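Long-range contacts in 2-dehydropantoate 2-reductase (PDB 3EGO), which probably catalyses the NADPH-dependent reduction of 2-dehydropantoate (ketopantoate) to (R)-pantoate, a step on the pathway to pantothenate: residues Q99-D107 with E260-E271; L16-H25 with L158-F166. One frame throughout, in Å; residues are numbered along the deposited sequence.

Contact 1 of 2, residues Q99-D107 with E260-E271; sequences QNGMGHIHD and EADAIIGYLLKE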
loop_
_atom_site.group_PDB
_atom_site.type_symbol
_atom_site.label_atom_id
_atom_site.label_comp_id
_atom_site.label_asym_id
_atom_site.label_seq_id
_atom_site.Cartn_x
_atom_site.Cartn_y
_atom_site.Cartn_z
ATOM N N GLN A 99 -17.859 19.314 -5.564
ATOM C CA GLN A 99 -17.183 18.158 -4.970
ATOM C C GLN A 99 -16.210 17.427 -5.871
ATOM O O GLN A 99 -16.453 17.261 -7.051
ATOM C CB GLN A 99 -18.236 17.150 -4.513
ATOM C CG GLN A 99 -19.376 17.774 -3.701
ATOM C CD GLN A 99 -18.927 18.066 -2.298
ATOM O OE1 GLN A 99 -18.743 19.233 -1.921
ATOM N NE2 GLN A 99 -18.703 17.003 -1.510
ATOM N N ASN A 100 -15.106 16.965 -5.288
ATOM C CA ASN A 100 -14.168 16.103 -6.008
ATOM C C ASN A 100 -14.730 14.695 -6.018
ATOM O O ASN A 100 -15.417 14.297 -5.073
ATOM C CB ASN A 100 -12.792 16.086 -5.334
ATOM C CG ASN A 100 -12.075 17.414 -5.440
ATOM O OD1 ASN A 100 -12.157 18.102 -6.459
ATOM N ND2 ASN A 100 -11.341 17.777 -4.380
ATOM N N GLY A 101 -14.450 13.945 -7.079
ATOM C CA GLY A 101 -15.004 12.607 -7.191
ATOM C C GLY A 101 -16.430 12.638 -7.706
ATOM O O GLY A 101 -16.920 13.695 -8.106
ATOM N N MET A 102 -17.082 11.477 -7.702
ATOM C CA MET A 102 -18.440 11.340 -8.227
ATOM C C MET A 102 -19.359 10.584 -7.277
ATOM O O MET A 102 -20.483 10.287 -7.643
ATOM C CB MET A 102 -18.435 10.678 -9.627
ATOM C CG MET A 102 -17.973 11.613 -10.799
ATOM S SD MET A 102 -17.880 10.901 -12.486
ATOM C CE MET A 102 -19.646 10.953 -12.834
ATOM N N GLY A 103 -18.910 10.314 -6.044
ATOM C CA GLY A 103 -19.749 9.644 -5.037
ATOM C C GLY A 103 -21.033 10.409 -4.743
ATOM O O GLY A 103 -22.061 9.814 -4.379
ATOM N N HIS A 104 -21.002 11.731 -4.915
ATOM C CA HIS A 104 -22.204 12.544 -4.661
ATOM C C HIS A 104 -23.249 12.335 -5.738
ATOM O O HIS A 104 -24.440 12.577 -5.518
ATOM C CB HIS A 104 -21.885 14.040 -4.517
ATOM C CG HIS A 104 -21.259 14.661 -5.730
ATOM N ND1 HIS A 104 -20.071 14.211 -6.267
ATOM C CD2 HIS A 104 -21.616 15.739 -6.467
ATOM C CE1 HIS A 104 -19.737 14.964 -7.299
ATOM N NE2 HIS A 104 -20.656 15.903 -7.439
ATOM N N ILE A 105 -22.789 11.886 -6.894
ATOM C CA ILE A 105 -23.662 11.666 -8.045
ATOM C C ILE A 105 -24.679 10.571 -7.727
ATOM O O ILE A 105 -25.836 10.679 -8.104
ATOM C CB ILE A 105 -22.843 11.311 -9.294
ATOM C CG1 ILE A 105 -21.962 12.501 -9.702
ATOM C CG2 ILE A 105 -23.754 10.881 -10.420
ATOM C CD1 ILE A 105 -22.756 13.814 -9.926
ATOM N N HIS A 106 -24.263 9.542 -6.986
ATOM C CA HIS A 106 -25.218 8.529 -6.510
ATOM C C HIS A 106 -26.242 9.115 -5.509
ATOM O O HIS A 106 -27.428 8.779 -5.551
ATOM C CB HIS A 106 -24.490 7.287 -5.958
ATOM C CG HIS A 106 -23.770 6.489 -7.004
ATOM N ND1 HIS A 106 -22.540 5.911 -6.785
ATOM C CD2 HIS A 106 -24.105 6.183 -8.282
ATOM C CE1 HIS A 106 -22.147 5.278 -7.880
ATOM N NE2 HIS A 106 -23.077 5.432 -8.806
ATOM N N ASP A 107 -25.797 10.016 -4.639
ATOM C CA ASP A 107 -26.706 10.694 -3.709
ATOM C C ASP A 107 -27.711 11.597 -4.428
ATOM O O ASP A 107 -28.890 11.646 -4.073
ATOM C CB ASP A 107 -25.914 11.520 -2.685
ATOM C CG ASP A 107 -24.630 10.821 -2.220
ATOM O OD1 ASP A 107 -24.388 9.653 -2.616
ATOM O OD2 ASP A 107 -23.852 11.453 -1.467
ATOM N N GLU A 260 -10.074 10.800 -0.211
ATOM C CA GLU A 260 -11.257 10.802 -1.072
ATOM C C GLU A 260 -11.454 9.452 -1.784
ATOM O O GLU A 260 -11.962 9.414 -2.902
ATOM C CB GLU A 260 -11.102 11.900 -2.110
ATOM C CG GLU A 260 -10.873 13.285 -1.497
ATOM C CD GLU A 260 -10.609 14.360 -2.549
ATOM O OE1 GLU A 260 -9.918 14.081 -3.563
ATOM O OE2 GLU A 260 -11.118 15.477 -2.352
ATOM N N ALA A 261 -10.958 8.363 -1.191
ATOM C CA ALA A 261 -11.135 7.020 -1.788
ATOM C C ALA A 261 -12.611 6.709 -2.074
ATOM O O ALA A 261 -12.968 6.145 -3.140
ATOM C CB ALA A 261 -10.517 5.933 -0.858
ATOM N N ASP A 262 -13.499 7.035 -1.151
ATOM C CA ASP A 262 -14.895 6.653 -1.387
ATOM C C ASP A 262 -15.489 7.417 -2.565
ATOM O O ASP A 262 -16.263 6.849 -3.349
ATOM C CB ASP A 262 -15.766 6.876 -0.163
ATOM C CG ASP A 262 -15.472 5.918 0.950
ATOM O OD1 ASP A 262 -14.904 4.841 0.684
ATOM O OD2 ASP A 262 -15.813 6.261 2.101
ATOM N N ALA A 263 -15.125 8.695 -2.689
ATOM C CA ALA A 263 -15.690 9.560 -3.738
ATOM C C ALA A 263 -15.067 9.302 -5.096
ATOM O O ALA A 263 -15.714 9.468 -6.120
ATOM C CB ALA A 263 -15.539 11.027 -3.358
ATOM N N ILE A 264 -13.816 8.882 -5.119
ATOM C CA ILE A 264 -13.146 8.588 -6.376
ATOM C C ILE A 264 -13.311 7.118 -6.737
ATOM O O ILE A 264 -13.835 6.779 -7.823
ATOM C CB ILE A 264 -11.660 8.925 -6.324
ATOM C CG1 ILE A 264 -11.429 10.430 -6.086
ATOM C CG2 ILE A 264 -10.947 8.468 -7.577
ATOM C CD1 ILE A 264 -11.443 11.252 -7.328
ATOM N N ILE A 265 -12.837 6.239 -5.859
ATOM C CA ILE A 265 -12.777 4.827 -6.212
ATOM C C ILE A 265 -14.071 4.127 -5.904
ATOM O O ILE A 265 -14.506 3.277 -6.698
ATOM C CB ILE A 265 -11.640 4.054 -5.464
ATOM C CG1 ILE A 265 -10.302 4.802 -5.528
ATOM C CG2 ILE A 265 -11.503 2.637 -6.049
ATOM C CD1 ILE A 265 -9.306 4.308 -4.497
ATOM N N GLY A 266 -14.643 4.438 -4.737
ATOM C CA GLY A 266 -15.861 3.790 -4.238
ATOM C C GLY A 266 -17.020 3.962 -5.206
ATOM O O GLY A 266 -17.930 3.106 -5.312
ATOM N N TYR A 267 -16.991 5.068 -5.930
ATOM C CA TYR A 267 -18.021 5.281 -6.960
ATOM C C TYR A 267 -17.861 4.351 -8.179
ATOM O O TYR A 267 -18.847 3.788 -8.685
ATOM C CB TYR A 267 -18.043 6.749 -7.376
ATOM C CG TYR A 267 -18.752 6.987 -8.675
ATOM C CD1 TYR A 267 -20.103 7.284 -8.703
ATOM C CD2 TYR A 267 -18.062 6.951 -9.862
ATOM C CE1 TYR A 267 -20.763 7.519 -9.898
ATOM C CE2 TYR A 267 -18.705 7.189 -11.065
ATOM C CZ TYR A 267 -20.060 7.458 -11.072
ATOM O OH TYR A 267 -20.731 7.690 -12.267
ATOM N N LEU A 268 -16.630 4.216 -8.669
ATOM C CA LEU A 268 -16.308 3.264 -9.707
ATOM C C LEU A 268 -16.683 1.832 -9.265
ATOM O O LEU A 268 -17.231 1.053 -10.053
ATOM C CB LEU A 268 -14.828 3.340 -10.048
ATOM C CG LEU A 268 -14.455 4.616 -10.826
ATOM C CD1 LEU A 268 -12.966 4.839 -10.844
ATOM C CD2 LEU A 268 -14.956 4.539 -12.271
ATOM N N LEU A 269 -16.416 1.500 -8.006
ATOM C CA LEU A 269 -16.735 0.137 -7.526
ATOM C C LEU A 269 -18.244 -0.120 -7.582
ATOM O O LEU A 269 -18.667 -1.176 -8.054
ATOM C CB LEU A 269 -16.179 -0.111 -6.130
ATOM C CG LEU A 269 -14.630 -0.024 -6.077
ATOM C CD1 LEU A 269 -14.148 -0.327 -4.658
ATOM C CD2 LEU A 269 -13.949 -0.951 -7.059
ATOM N N LYS A 270 -19.034 0.843 -7.118
ATOM C CA LYS A 270 -20.494 0.728 -7.148
ATOM C C LYS A 270 -20.984 0.587 -8.562
ATOM O O LYS A 270 -21.879 -0.209 -8.842
ATOM C CB LYS A 270 -21.154 1.926 -6.482
ATOM C CG LYS A 270 -21.013 1.883 -4.969
ATOM C CD LYS A 270 -21.273 3.227 -4.344
ATOM C CE LYS A 270 -21.694 3.045 -2.903
ATOM N NZ LYS A 270 -22.244 4.313 -2.347
ATOM N N GLU A 271 -20.373 1.340 -9.467
ATOM C CA GLU A 271 -20.741 1.259 -10.881
ATOM C C GLU A 271 -20.324 -0.038 -11.581
ATOM O O GLU A 271 -21.068 -0.546 -12.438
ATOM C CB GLU A 271 -20.219 2.487 -11.642
ATOM C CG GLU A 271 -20.959 3.746 -11.284
ATOM C CD GLU A 271 -22.365 3.724 -11.838
ATOM O OE1 GLU A 271 -22.503 3.341 -13.015
ATOM O OE2 GLU A 271 -23.306 4.067 -11.098
#
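Tyr267 meets both Met102 and His106. With chi1 at 163°, CG opposite the backbone N, its ring swings out toward 99-107. Over one face Met102 sets its CB almost on the ring normal, 3.6 Å from the Tyr267 centroid, a CH-pi contact; the thioether then bends at its last torsion and lies obliquely by the ring, SD 4.8 Å from the centroid, as a Met-aromatic contact. Glu271 CG lies over the opposite face, toward the rim, and on that side the imidazole of His106 comes in obliquely, offset with little overlap, planes 28° apart. His106 NE2 gives a nearly straight hydrogen bond to Glu271 OE2 (2.7 Å), meeting the anti lone pair of a carboxylate nearly coplanar with the ring. An alanine at His106 is likely to leave Glu271 OE2 without this donor and the Tyr267 ring without its imidazole neighbour. Lys270 runs alongside the imidazole, pointing the other way, its CB 3.8 Å from His106 CE1.

Where the loop enters the helix, Met102 N donates to Ala263 O (2.9 Å), with a weaker bond from Gly103 N to the same oxygen. A side chain on Gly101 would run into Ala263 O. At the far end Asn100 ND2 reaches the syn lone pair of Glu260 OE2 (3.1 Å), in the amide plane; both residues probably bind NADP(+), and Asn100 probably substrate as well.

The contact joins the Rossmann-type domain to the helical C-terminal domain: the axes of 103-107 and 261-271 cross at 66°, Met102 and Ile105 also rest on helix 174-195, and Tyr267 touches Leu223 of helix 206-223.

Contact 2 of 2, residues L16-H25 with L158-F166; sequences LCAYYLSLYH and LFQHNHSDF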
loop_
_atom_site.group_PDB
_atom_site.type_symbol
_atom_site.label_atom_id
_atom_site.label_comp_id
_atom_site.label_asym_id
_atom_site.label_seq_id
_atom_site.Cartn_x
_atom_site.Cartn_y
_atom_site.Cartn_z
ATOM N N LEU A 16 -11.696 30.515 -1.999
ATOM C CA LEU A 16 -11.407 31.040 -3.349
ATOM C C LEU A 16 -12.705 31.527 -4.003
ATOM O O LEU A 16 -12.774 32.657 -4.521
ATOM C CB LEU A 16 -10.809 29.905 -4.210
ATOM C CG LEU A 16 -10.412 30.314 -5.644
ATOM C CD1 LEU A 16 -9.123 31.013 -5.647
ATOM C CD2 LEU A 16 -10.343 29.055 -6.473
ATOM N N CYS A 17 -13.764 30.699 -3.945
ATOM C CA CYS A 17 -15.033 31.105 -4.540
ATOM C C CYS A 17 -15.612 32.312 -3.796
ATOM O O CYS A 17 -16.180 33.211 -4.391
ATOM C CB CYS A 17 -16.057 29.955 -4.449
ATOM S SG CYS A 17 -15.673 28.555 -5.534
ATOM N N ALA A 18 -15.489 32.314 -2.470
ATOM C CA ALA A 18 -16.065 33.419 -1.687
ATOM C C ALA A 18 -15.374 34.723 -2.068
ATOM O O ALA A 18 -16.040 35.711 -2.273
ATOM C CB ALA A 18 -15.891 33.129 -0.187
ATOM N N TYR A 19 -14.044 34.726 -2.191
ATOM C CA TYR A 19 -13.370 35.945 -2.571
ATOM C C TYR A 19 -13.888 36.498 -3.925
ATOM O O TYR A 19 -14.302 37.675 -4.088
ATOM C CB TYR A 19 -11.833 35.765 -2.623
ATOM C CG TYR A 19 -11.247 37.069 -3.151
ATOM C CD1 TYR A 19 -11.109 38.176 -2.308
ATOM C CD2 TYR A 19 -10.943 37.227 -4.505
ATOM C CE1 TYR A 19 -10.640 39.380 -2.799
ATOM C CE2 TYR A 19 -10.492 38.397 -4.994
ATOM C CZ TYR A 19 -10.362 39.487 -4.135
ATOM O OH TYR A 19 -9.905 40.676 -4.643
ATOM N N TYR A 20 -13.902 35.638 -4.922
ATOM C CA TYR A 20 -14.160 36.142 -6.227
ATOM C C TYR A 20 -15.622 36.457 -6.439
ATOM O O TYR A 20 -15.934 37.424 -7.148
ATOM C CB TYR A 20 -13.606 35.174 -7.288
ATOM C CG TYR A 20 -12.124 35.279 -7.514
ATOM C CD1 TYR A 20 -11.262 34.268 -7.102
ATOM C CD2 TYR A 20 -11.588 36.376 -8.189
ATOM C CE1 TYR A 20 -9.900 34.340 -7.340
ATOM C CE2 TYR A 20 -10.238 36.460 -8.434
ATOM C CZ TYR A 20 -9.391 35.426 -7.999
ATOM O OH TYR A 20 -8.022 35.492 -8.248
ATOM N N LEU A 21 -16.529 35.673 -5.842
ATOM C CA LEU A 21 -17.974 35.945 -6.022
ATOM C C LEU A 21 -18.404 37.180 -5.197
ATOM O O LEU A 21 -19.293 37.924 -5.598
ATOM C CB LEU A 21 -18.835 34.731 -5.645
ATOM C CG LEU A 21 -18.620 33.526 -6.605
ATOM C CD1 LEU A 21 -19.267 32.213 -6.069
ATOM C CD2 LEU A 21 -19.140 33.910 -8.017
ATOM N N SER A 22 -17.704 37.427 -4.099
ATOM C CA SER A 22 -17.928 38.646 -3.289
ATOM C C SER A 22 -17.697 39.931 -4.096
ATOM O O SER A 22 -18.219 40.989 -3.734
ATOM C CB SER A 22 -17.006 38.649 -2.083
ATOM O OG SER A 22 -15.740 39.192 -2.438
ATOM N N LEU A 23 -16.946 39.858 -5.192
ATOM C CA LEU A 23 -16.723 41.039 -6.031
ATOM C C LEU A 23 -17.973 41.508 -6.741
ATOM O O LEU A 23 -18.007 42.634 -7.198
ATOM C CB LEU A 23 -15.622 40.815 -7.084
ATOM C CG LEU A 23 -14.229 40.428 -6.559
ATOM C CD1 LEU A 23 -13.350 40.043 -7.727
ATOM C CD2 LEU A 23 -13.587 41.566 -5.816
ATOM N N TYR A 24 -18.989 40.636 -6.813
ATOM C CA TYR A 24 -20.190 40.888 -7.571
ATOM C C TYR A 24 -21.426 40.653 -6.760
ATOM O O TYR A 24 -22.499 41.126 -7.121
ATOM C CB TYR A 24 -20.229 40.021 -8.847
ATOM C CG TYR A 24 -19.155 40.407 -9.800
ATOM C CD1 TYR A 24 -17.926 39.756 -9.783
ATOM C CD2 TYR A 24 -19.319 41.499 -10.662
ATOM C CE1 TYR A 24 -16.928 40.126 -10.631
ATOM C CE2 TYR A 24 -18.306 41.878 -11.518
ATOM C CZ TYR A 24 -17.112 41.179 -11.499
ATOM O OH TYR A 24 -16.070 41.552 -12.318
ATOM N N HIS A 25 -21.313 39.908 -5.672
ATOM C CA HIS A 25 -22.500 39.503 -4.958
ATOM C C HIS A 25 -22.308 39.560 -3.442
ATOM O O HIS A 25 -21.205 39.716 -2.973
ATOM C CB HIS A 25 -22.889 38.072 -5.317
ATOM C CG HIS A 25 -23.117 37.837 -6.777
ATOM N ND1 HIS A 25 -24.193 38.373 -7.459
ATOM C CD2 HIS A 25 -22.433 37.084 -7.679
ATOM C CE1 HIS A 25 -24.147 37.985 -8.722
ATOM N NE2 HIS A 25 -23.085 37.212 -8.886
ATOM N N LEU A 158 -26.356 35.406 -12.293
ATOM C CA LEU A 158 -25.357 35.142 -11.256
ATOM C C LEU A 158 -23.956 35.166 -11.858
ATOM O O LEU A 158 -23.085 35.825 -11.325
ATOM C CB LEU A 158 -25.625 33.821 -10.524
ATOM C CG LEU A 158 -26.758 33.854 -9.489
ATOM C CD1 LEU A 158 -27.380 32.479 -9.335
ATOM C CD2 LEU A 158 -26.234 34.419 -8.144
ATOM N N PHE A 159 -23.753 34.457 -12.973
ATOM C CA PHE A 159 -22.454 34.289 -13.563
ATOM C C PHE A 159 -22.207 35.210 -14.754
ATOM O O PHE A 159 -21.238 35.029 -15.480
ATOM C CB PHE A 159 -22.202 32.837 -13.994
ATOM C CG PHE A 159 -22.146 31.860 -12.864
ATOM C CD1 PHE A 159 -21.844 32.273 -11.563
ATOM C CD2 PHE A 159 -22.406 30.499 -13.104
ATOM C CE1 PHE A 159 -21.787 31.337 -10.516
ATOM C CE2 PHE A 159 -22.341 29.551 -12.070
ATOM C CZ PHE A 159 -22.035 29.981 -10.768
ATOM N N GLN A 160 -23.057 36.215 -14.927
ATOM C CA GLN A 160 -22.922 37.145 -16.047
ATOM C C GLN A 160 -21.555 37.821 -16.070
ATOM O O GLN A 160 -20.929 37.924 -17.123
ATOM C CB GLN A 160 -24.028 38.224 -15.993
ATOM C CG GLN A 160 -23.986 39.162 -17.209
ATOM C CD GLN A 160 -25.036 40.257 -17.186
ATOM O OE1 GLN A 160 -25.774 40.424 -16.202
ATOM N NE2 GLN A 160 -25.114 41.018 -18.285
ATOM N N HIS A 161 -21.102 38.294 -14.906
ATOM C CA HIS A 161 -19.837 39.004 -14.811
ATOM C C HIS A 161 -18.890 38.394 -13.792
ATOM O O HIS A 161 -19.253 38.226 -12.619
ATOM C CB HIS A 161 -20.101 40.467 -14.454
ATOM C CG HIS A 161 -20.753 41.230 -15.564
ATOM N ND1 HIS A 161 -21.937 41.916 -15.406
ATOM C CD2 HIS A 161 -20.392 41.387 -16.863
ATOM C CE1 HIS A 161 -22.272 42.478 -16.555
ATOM N NE2 HIS A 161 -21.354 42.171 -17.454
ATOM N N ASN A 162 -17.688 38.051 -14.242
ATOM C CA ASN A 162 -16.678 37.541 -13.304
ATOM C C ASN A 162 -15.308 38.175 -13.418
ATOM O O ASN A 162 -14.982 38.711 -14.472
ATOM C CB ASN A 162 -16.602 36.030 -13.410
ATOM C CG ASN A 162 -17.748 35.386 -12.709
ATOM O OD1 ASN A 162 -18.694 34.975 -13.338
ATOM N ND2 ASN A 162 -17.701 35.372 -11.369
ATOM N N HIS A 163 -14.507 38.125 -12.344
ATOM C CA HIS A 163 -13.100 38.571 -12.441
ATOM C C HIS A 163 -12.403 37.810 -13.555
ATOM O O HIS A 163 -12.647 36.628 -13.741
ATOM C CB HIS A 163 -12.354 38.318 -11.127
ATOM C CG HIS A 163 -11.049 39.042 -11.021
ATOM N ND1 HIS A 163 -9.913 38.622 -11.666
ATOM C CD2 HIS A 163 -10.708 40.168 -10.353
ATOM C CE1 HIS A 163 -8.919 39.451 -11.400
ATOM N NE2 HIS A 163 -9.371 40.390 -10.584
ATOM N N SER A 164 -11.475 38.459 -14.255
ATOM C CA SER A 164 -10.785 37.810 -15.350
ATOM C C SER A 164 -10.134 36.520 -14.890
ATOM O O SER A 164 -9.987 35.579 -15.669
ATOM C CB SER A 164 -9.720 38.750 -15.922
ATOM O OG SER A 164 -10.352 39.907 -16.439
ATOM N N ASP A 165 -9.742 36.458 -13.612
ATOM C CA ASP A 165 -8.966 35.302 -13.152
ATOM C C ASP A 165 -9.830 34.227 -12.538
ATOM O O ASP A 165 -9.292 33.199 -12.113
ATOM C CB ASP A 165 -7.880 35.694 -12.140
ATOM C CG ASP A 165 -6.765 36.544 -12.748
ATOM O OD1 ASP A 165 -6.323 36.274 -13.880
ATOM O OD2 ASP A 165 -6.293 37.431 -12.034
ATOM N N PHE A 166 -11.150 34.463 -12.541
ATOM C CA PHE A 166 -12.152 33.561 -12.033
ATOM C C PHE A 166 -13.169 33.264 -13.141
ATOM O O PHE A 166 -14.320 33.476 -12.951
ATOM C CB PHE A 166 -12.891 34.165 -10.803
ATOM C CG PHE A 166 -13.550 33.129 -9.902
ATOM C CD1 PHE A 166 -12.782 32.170 -9.195
ATOM C CD2 PHE A 166 -14.950 33.104 -9.766
ATOM C CE1 PHE A 166 -13.432 31.194 -8.355
ATOM C CE2 PHE A 166 -15.592 32.163 -8.938
ATOM C CZ PHE A 166 -14.828 31.195 -8.241
HETATM O O HOH W 1 -15.695 36.907 -9.988
#
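Tyr20, His163 and Phe166 form an aromatic cluster at the heart of the contact. A chi1 of -158° sets Phe166 CG opposite its backbone N and carries the ring against Tyr20 CB. The rings of Tyr20 and Phe166 are nearly parallel (11°) but slid apart, so each CB lies over the other's face: Tyr20 CB is 3.5 Å from the Phe166 centroid. Tyr20 turns an edge to the face of His163, centroids 5.3 Å apart, in a T-shaped pair, while Asp165 N donates to His163 ND1 in the ring plane and fixes the imidazole's rotation. His161 O lies over the centre of the Tyr24 ring, 3.4 Å above its plane.

Apolar and sulfur contacts also surround Phe166: Leu16 CG and Leu21 CG approach its ring obliquely, and Cys17 SG sits at the ring edge, 3.9 Å from Phe166 CZ.

Among polar links, His25 NE2 donates to Leu158 O (2.8 Å), in the carbonyl plane and in its own ring plane. One water bridges the backbones, giving to Tyr20 O and accepting from His163 N.

The loop between strands 142-146 and 168-170 covers helix 12-22, which also packs on strands 4-8, 26-30, 45-49 and 52-61; the Tyr20 hydroxyl hydrogen-bonds His136 and Lys49.

Contacts 1 and 2 lie on opposite sides of the chain's centre, their own centres about 28 Å apart and their nearest atoms about 9 Å. Along the chain the segments alternate: 16-25, 99-107, 158-166, 260-271. Three of the four belong to elements built round the large mixed sheet, where helix 12-22 follows strand 4-8 and the loop and helix start at 99-107 follow strand 94-97; 260-271 alone comes from the C-terminal helices. Contact 2 therefore packs parts of the Rossmann-type domain together, beside the glycine-rich turn probably used for NADP(+), whereas contact 1 joins the two domains beside the probable active site, near the presumed proton donor Lys181.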